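Local coordinates for protein neurotoxin (Clostridium botulinum, PDB 2QN0) that acts as the zinc-dependent protease light chain of type C1 botulinum neurotoxin, thought to cleave the SNARE proteins syntaxin and SNAP-25, at residues Asn27-Glu32 / Pro56-Pro61; Ser69-Pro74 / Arg422-Glu427; Ile19-Thr24 / Lys139-Asn144. All blocks are in the same frame, centred on the assembly; numbering follows the deposited sequence.

Contact 1: residues Asn27-Glu32 / Pro56-Pro61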
# COMPACT_ATOMS: atom_id res chain seq x y z
N ASN A 27 15.57 0.85 -6.58
CA ASN A 27 15.12 1.94 -7.45
C ASN A 27 16.11 2.21 -8.58
O ASN A 27 17.15 2.83 -8.36
CB ASN A 27 14.91 3.22 -6.62
CG ASN A 27 14.15 4.28 -7.39
OD1 ASN A 27 13.86 4.13 -8.58
ND2 ASN A 27 13.81 5.38 -6.71
N THR A 28 15.78 1.74 -9.78
CA THR A 28 16.66 1.92 -10.93
C THR A 28 16.80 3.39 -11.34
O THR A 28 17.67 3.73 -12.15
CB THR A 28 16.16 1.12 -12.15
OG1 THR A 28 14.88 1.61 -12.57
CG2 THR A 28 16.04 -0.35 -11.80
N LEU A 29 15.96 4.25 -10.79
CA LEU A 29 16.02 5.68 -11.09
C LEU A 29 16.99 6.40 -10.16
O LEU A 29 17.40 7.53 -10.44
CB LEU A 29 14.63 6.31 -10.94
CG LEU A 29 13.59 6.03 -12.03
CD1 LEU A 29 12.21 6.46 -11.55
CD2 LEU A 29 13.96 6.79 -13.30
N ALA A 30 17.36 5.75 -9.07
CA ALA A 30 18.26 6.36 -8.09
C ALA A 30 19.72 5.98 -8.27
O ALA A 30 20.07 4.80 -8.32
CB ALA A 30 17.80 6.01 -6.68
N ASN A 31 20.58 6.99 -8.38
CA ASN A 31 22.01 6.77 -8.54
C ASN A 31 22.75 7.03 -7.24
O ASN A 31 23.93 6.71 -7.10
CB ASN A 31 22.57 7.67 -9.65
CG ASN A 31 21.92 7.40 -11.00
OD1 ASN A 31 20.73 7.65 -11.20
ND2 ASN A 31 22.71 6.87 -11.93
N GLU A 32 22.05 7.63 -6.28
CA GLU A 32 22.62 7.92 -4.96
C GLU A 32 21.55 7.69 -3.90
O GLU A 32 20.37 7.53 -4.22
CB GLU A 32 23.13 9.36 -4.90
CG GLU A 32 22.08 10.43 -5.14
CD GLU A 32 22.63 11.84 -4.93
OE1 GLU A 32 23.66 12.17 -5.56
OE2 GLU A 32 22.04 12.61 -4.15
N PRO A 56 15.61 2.99 -17.04
CA PRO A 56 14.26 3.57 -16.93
C PRO A 56 14.04 4.88 -17.69
O PRO A 56 14.96 5.68 -17.88
CB PRO A 56 14.09 3.74 -15.43
CG PRO A 56 15.47 4.05 -14.97
CD PRO A 56 16.29 3.02 -15.73
N ASN A 57 12.80 5.07 -18.13
CA ASN A 57 12.40 6.27 -18.86
C ASN A 57 10.99 6.62 -18.39
O ASN A 57 10.09 5.78 -18.45
CB ASN A 57 12.40 5.98 -20.36
CG ASN A 57 12.19 7.23 -21.19
OD1 ASN A 57 11.25 8.00 -20.96
ND2 ASN A 57 13.06 7.45 -22.17
N LEU A 58 10.80 7.85 -17.93
CA LEU A 58 9.49 8.27 -17.44
C LEU A 58 8.65 8.99 -18.49
O LEU A 58 7.59 9.54 -18.17
CB LEU A 58 9.66 9.17 -16.21
CG LEU A 58 10.44 8.56 -15.04
CD1 LEU A 58 10.55 9.56 -13.90
CD2 LEU A 58 9.73 7.29 -14.57
N ASN A 59 9.10 8.98 -19.74
CA ASN A 59 8.37 9.63 -20.81
C ASN A 59 7.27 8.70 -21.34
O ASN A 59 7.31 7.50 -21.12
CB ASN A 59 9.32 10.02 -21.95
CG ASN A 59 10.23 11.16 -21.57
OD1 ASN A 59 9.78 12.29 -21.38
ND2 ASN A 59 11.52 10.88 -21.45
N LYS A 60 6.30 9.28 -22.04
CA LYS A 60 5.20 8.51 -22.60
C LYS A 60 5.74 7.38 -23.48
O LYS A 60 6.65 7.59 -24.27
CB LYS A 60 4.29 9.42 -23.43
CG LYS A 60 3.70 10.59 -22.65
CD LYS A 60 2.90 11.54 -23.54
CE LYS A 60 1.60 10.94 -24.03
NZ LYS A 60 1.80 9.77 -24.93
N PRO A 61 5.19 6.17 -23.32
CA PRO A 61 5.63 5.00 -24.10
C PRO A 61 5.37 5.17 -25.60
O PRO A 61 4.36 5.74 -26.01
CB PRO A 61 4.80 3.86 -23.51
CG PRO A 61 4.57 4.30 -22.10
CD PRO A 61 4.24 5.76 -22.28
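T28 OG1 lies to one face of the P56 pyrrolidine ring, out by its CG corner, while L29 CD2 comes at the CB-CG edge, a little to the other side of the mean plane. T28 and L29 are the two central residues of a type I beta turn, N27 to A30, in the loop between strands 19-23 and 34-38; at the surface it meets the loop after strand 43-46. T28 OG1 to P56 CG is 3.5 Å and L29 CD2 to P56 CG also 3.5 Å. The hydroxyl makes only van der Waals contact here; its strongest polar partner is N53 O, in the loop leading to P56. With CG anti to its carbonyl carbon (chi1 -75°), L29 sends its other methyl, CD1, to meet L58 CD2 tip to tip at 4.0 Å, which extends the apolar patch past the ring. Each segment contains an Asx turn. N57 OD1 takes N59 N in its carbonyl plane at 2.7 Å and N59 ND2 at 2.9 Å. The other turn is less well aligned, since L29 N approaches N27 OD1 (3.1 Å) from above the carbonyl plane, 53° out of it.

Contact 2: residues Ser69-Pro74 / Arg422-Glu427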
# COMPACT_ATOMS: atom_id res chain seq x y z
N SER A 69 -5.33 2.75 -18.88
CA SER A 69 -5.26 4.21 -18.79
C SER A 69 -3.92 4.62 -18.21
O SER A 69 -3.45 4.04 -17.22
CB SER A 69 -6.38 4.74 -17.89
OG SER A 69 -7.66 4.39 -18.41
N GLY A 70 -3.29 5.62 -18.82
CA GLY A 70 -2.00 6.08 -18.34
C GLY A 70 -1.80 7.58 -18.37
O GLY A 70 -2.47 8.30 -19.12
N TYR A 71 -0.88 8.05 -17.53
CA TYR A 71 -0.55 9.47 -17.43
C TYR A 71 0.96 9.50 -17.24
O TYR A 71 1.47 8.98 -16.24
CB TYR A 71 -1.24 10.10 -16.22
CG TYR A 71 -0.96 11.58 -16.07
CD1 TYR A 71 -1.76 12.53 -16.70
CD2 TYR A 71 0.11 12.03 -15.30
CE1 TYR A 71 -1.50 13.89 -16.57
CE2 TYR A 71 0.38 13.39 -15.17
CZ TYR A 71 -0.43 14.31 -15.80
OH TYR A 71 -0.17 15.66 -15.66
N TYR A 72 1.67 10.10 -18.19
CA TYR A 72 3.13 10.15 -18.13
C TYR A 72 3.70 11.56 -18.10
O TYR A 72 3.47 12.36 -19.01
CB TYR A 72 3.70 9.38 -19.32
CG TYR A 72 3.31 7.93 -19.34
CD1 TYR A 72 4.11 6.96 -18.73
CD2 TYR A 72 2.12 7.51 -19.94
CE1 TYR A 72 3.73 5.62 -18.70
CE2 TYR A 72 1.73 6.17 -19.91
CZ TYR A 72 2.54 5.23 -19.29
OH TYR A 72 2.16 3.91 -19.26
N ASP A 73 4.46 11.86 -17.05
CA ASP A 73 5.10 13.16 -16.89
C ASP A 73 6.47 12.93 -16.27
O ASP A 73 6.59 12.73 -15.06
CB ASP A 73 4.26 14.08 -15.99
CG ASP A 73 4.90 15.45 -15.80
OD1 ASP A 73 6.01 15.66 -16.33
OD2 ASP A 73 4.30 16.30 -15.12
N PRO A 74 7.53 12.97 -17.09
CA PRO A 74 8.90 12.76 -16.62
C PRO A 74 9.40 13.78 -15.60
O PRO A 74 10.39 13.53 -14.91
CB PRO A 74 9.71 12.79 -17.92
CG PRO A 74 8.96 13.79 -18.74
CD PRO A 74 7.52 13.37 -18.51
N ARG A 422 -10.07 19.55 -10.82
CA ARG A 422 -9.74 19.86 -12.21
C ARG A 422 -9.21 18.64 -12.96
O ARG A 422 -8.52 17.80 -12.38
CB ARG A 422 -8.71 20.99 -12.28
CG ARG A 422 -7.42 20.71 -11.53
CD ARG A 422 -6.39 21.82 -11.75
NE ARG A 422 -5.15 21.57 -11.02
CZ ARG A 422 -5.00 21.72 -9.70
NH1 ARG A 422 -6.02 22.13 -8.96
NH2 ARG A 422 -3.84 21.44 -9.13
N LYS A 423 -9.55 18.53 -14.24
CA LYS A 423 -9.06 17.41 -15.04
C LYS A 423 -7.55 17.54 -15.11
O LYS A 423 -7.02 18.66 -15.15
CB LYS A 423 -9.65 17.46 -16.45
CG LYS A 423 -11.16 17.24 -16.51
CD LYS A 423 -11.64 17.20 -17.95
CE LYS A 423 -13.15 17.15 -18.04
NZ LYS A 423 -13.72 15.98 -17.32
N VAL A 424 -6.84 16.42 -15.12
CA VAL A 424 -5.39 16.44 -15.19
C VAL A 424 -4.95 16.90 -16.58
O VAL A 424 -5.75 16.88 -17.52
CB VAL A 424 -4.78 15.05 -14.91
CG1 VAL A 424 -5.20 14.56 -13.53
CG2 VAL A 424 -5.20 14.06 -15.99
N ASN A 425 -3.70 17.32 -16.70
CA ASN A 425 -3.16 17.76 -17.99
C ASN A 425 -3.41 16.67 -19.04
O ASN A 425 -3.01 15.52 -18.85
CB ASN A 425 -1.66 18.03 -17.87
CG ASN A 425 -1.34 19.12 -16.86
OD1 ASN A 425 -1.77 20.26 -17.00
ND2 ASN A 425 -0.58 18.76 -15.83
N PRO A 426 -4.07 17.02 -20.15
CA PRO A 426 -4.37 16.05 -21.21
C PRO A 426 -3.16 15.53 -21.98
O PRO A 426 -3.18 14.41 -22.48
CB PRO A 426 -5.34 16.82 -22.10
CG PRO A 426 -4.84 18.23 -21.98
CD PRO A 426 -4.59 18.36 -20.49
N GLU A 427 -2.11 16.34 -22.07
CA GLU A 427 -0.91 15.95 -22.80
C GLU A 427 -0.28 14.63 -22.33
O GLU A 427 0.01 13.76 -23.15
CB GLU A 427 0.13 17.08 -22.73
CG GLU A 427 1.42 16.82 -23.49
CD GLU A 427 2.38 15.90 -22.74
OE1 GLU A 427 2.79 16.26 -21.62
OE2 GLU A 427 2.71 14.82 -23.28
O HOH W 1 4.74 13.60 -21.12
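Y71 carries this contact, reaching V424 and N425 with its ring and its hydroxyl. N425 ND2 donates to Y71 OH over 3.1 Å with an N-H...O angle of 163°, and the hydroxyl lies close to the amide plane of N425, so the bond runs nearly straight along an N-H of the amide. Amide and ring planes differ by only 27°. The backbone of N425 adds a second touch: its carbonyl O sits at the ring edge, 3.2 Å from Y71 CE1, while V424 CG2 approaches the same carbon, Y71 CE1, obliquely at 3.7 Å. The hydroxyl is thus held by the amide, and the CE1 side of the ring is packed against the carbonyl and the methyl. The torsion of Y71, with CG anti to the backbone N (chi1 -179°), extends the ring out from the main chain to these partners.

Farther out, water 1 lies 2.8 Å from Y72 O and 3.2 Å from E427 OE2 and can donate to either, although it has more acceptors around it than protons. Y71 N is bound by N164 OD1, the Y71 main chain also hydrogen-bonds to I165, and the ring meets F198 and P428. Backbone bonds from G70 to V430 and from Y72 to P428 dock the chain's C-terminal tail on this segment. On the other flank, V424 bonds to P382 just beyond the short two-stranded pairing of 422-423 with 383-384, whereas 69-74 belongs to the loop that runs from strand 43-46 to helix 80-97.

Contact 3: residues Ile19-Thr24 / Lys139-Asn144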
# COMPACT_ATOMS: atom_id res chain seq x y z
N ILE A 19 14.56 10.83 10.00
CA ILE A 19 14.96 11.33 8.69
C ILE A 19 16.35 10.78 8.40
O ILE A 19 17.31 11.04 9.14
CB ILE A 19 14.98 12.88 8.65
CG1 ILE A 19 13.59 13.41 9.03
CG2 ILE A 19 15.37 13.37 7.26
CD1 ILE A 19 13.44 14.92 8.94
N LEU A 20 16.46 10.00 7.33
CA LEU A 20 17.71 9.36 6.95
C LEU A 20 17.83 9.27 5.44
O LEU A 20 16.87 9.53 4.71
CB LEU A 20 17.76 7.93 7.49
CG LEU A 20 17.41 7.61 8.94
CD1 LEU A 20 17.24 6.11 9.12
CD2 LEU A 20 18.51 8.12 9.84
N TYR A 21 19.01 8.87 4.98
CA TYR A 21 19.27 8.65 3.57
C TYR A 21 19.35 7.14 3.44
O TYR A 21 20.12 6.50 4.16
CB TYR A 21 20.59 9.29 3.14
CG TYR A 21 20.45 10.76 2.80
CD1 TYR A 21 19.90 11.16 1.59
CD2 TYR A 21 20.84 11.74 3.71
CE1 TYR A 21 19.73 12.51 1.28
CE2 TYR A 21 20.68 13.10 3.42
CZ TYR A 21 20.12 13.47 2.20
OH TYR A 21 19.95 14.80 1.92
N LEU A 22 18.55 6.57 2.55
CA LEU A 22 18.51 5.13 2.37
C LEU A 22 18.88 4.68 0.96
O LEU A 22 18.72 5.41 -0.01
CB LEU A 22 17.11 4.60 2.69
CG LEU A 22 16.50 4.89 4.06
CD1 LEU A 22 15.04 4.43 4.08
CD2 LEU A 22 17.30 4.17 5.14
N ASP A 23 19.37 3.45 0.87
CA ASP A 23 19.71 2.84 -0.41
C ASP A 23 18.95 1.52 -0.36
O ASP A 23 19.35 0.60 0.35
CB ASP A 23 21.20 2.56 -0.54
CG ASP A 23 21.58 2.07 -1.92
OD1 ASP A 23 20.74 1.41 -2.57
OD2 ASP A 23 22.72 2.33 -2.36
N THR A 24 17.86 1.43 -1.11
CA THR A 24 17.04 0.22 -1.12
C THR A 24 17.56 -0.85 -2.08
O THR A 24 17.15 -2.00 -2.01
CB THR A 24 15.60 0.53 -1.53
OG1 THR A 24 15.59 1.00 -2.89
CG2 THR A 24 15.01 1.61 -0.64
N LYS A 139 22.78 5.33 4.66
CA LYS A 139 24.04 5.91 4.22
C LYS A 139 24.19 7.34 4.70
O LYS A 139 23.21 8.04 4.94
CB LYS A 139 24.12 5.91 2.69
CG LYS A 139 23.94 4.56 2.01
CD LYS A 139 25.16 3.69 2.14
CE LYS A 139 25.02 2.42 1.31
NZ LYS A 139 24.96 2.70 -0.15
N THR A 140 25.44 7.78 4.83
CA THR A 140 25.76 9.14 5.24
C THR A 140 26.85 9.61 4.29
O THR A 140 27.62 8.80 3.78
CB THR A 140 26.28 9.19 6.68
OG1 THR A 140 27.50 8.44 6.78
CG2 THR A 140 25.25 8.62 7.64
N ARG A 141 26.92 10.91 4.04
CA ARG A 141 27.93 11.41 3.13
C ARG A 141 29.15 11.97 3.85
O ARG A 141 29.04 12.53 4.95
CB ARG A 141 27.35 12.47 2.19
CG ARG A 141 27.01 13.79 2.86
CD ARG A 141 26.72 14.87 1.83
NE ARG A 141 25.43 14.70 1.16
CZ ARG A 141 24.25 14.91 1.75
NH1 ARG A 141 23.13 14.74 1.06
NH2 ARG A 141 24.20 15.28 3.02
N GLN A 142 30.30 11.79 3.23
CA GLN A 142 31.58 12.28 3.74
C GLN A 142 32.50 12.34 2.54
O GLN A 142 32.92 11.31 2.01
CB GLN A 142 32.14 11.35 4.82
CG GLN A 142 31.78 11.79 6.23
CD GLN A 142 32.22 13.21 6.53
OE1 GLN A 142 33.41 13.54 6.44
NE2 GLN A 142 31.27 14.07 6.89
N GLY A 143 32.79 13.56 2.10
CA GLY A 143 33.63 13.74 0.93
C GLY A 143 32.66 13.79 -0.24
O GLY A 143 31.57 14.34 -0.11
N ASN A 144 33.05 13.22 -1.37
CA ASN A 144 32.19 13.21 -2.54
C ASN A 144 31.59 11.82 -2.73
O ASN A 144 31.30 11.40 -3.85
CB ASN A 144 32.99 13.62 -3.79
CG ASN A 144 34.28 12.83 -3.94
OD1 ASN A 144 35.37 13.41 -3.97
ND2 ASN A 144 34.16 11.51 -4.04
O HOH W 2 21.54 9.17 6.77
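The K139 side chain is bent at chi2 (-75°) and again at chi4, which turns its ammonium group toward D23. R141, with CG between its backbone N and carbonyl carbon and a bend at chi3, turns its guanidinium toward Y21. K139 NZ forms a salt bridge with D23 OD2 at 3.2 Å, meeting the oxygen on its anti side and somewhat out of the carboxylate plane; the other oxygen, OD1, is taken by the backbone N of H25. R141 NH1 gives Y21 OH a weak hydrogen bond of 3.3 Å, with the hydroxyl at the guanidinium edge and the two flat groups nearly perpendicular (81°). Beneath these side chains the backbones belong to neighbouring antiparallel strands of the large mixed sheet, 19-23 lying between 136-141 and 34-38. K139 N donates to Y21 O at 2.9 Å, but the return link is made by water: water 2 accepts from Y21 N at 3.1 Å and donates to K139 O at 2.7 Å. Direct pairing resumes farther along, between D23 and D137. The short segments' axes make 106°, so the two strands diverge strongly here. W146, on the next strand, touches both the Y21 ring and R141.

In the fold
Contact 3 joins two neighbouring strands of the large mixed sheet, and contact 1 is nested within the span it closes: 27-32 follows strand 19-23 almost directly, and 56-61 follows strand 43-46. Their centres are about 20 Å apart. Contact 2 opens after contact 1 has closed, on the same loop before helix 80-97, and crosses contact 3 along the sequence because its second segment comes near the C-terminus. Contacts 1 and 2 lie about 18 Å apart between centres and touch, K60 and P61 packing on Y72, and N59 on P74. Contacts 2 and 3 stay about 18 Å apart at their nearest atoms. The loop after strand 43-46 thus runs from the turn between strands 19-23 and 34-38 to the C-terminal tail.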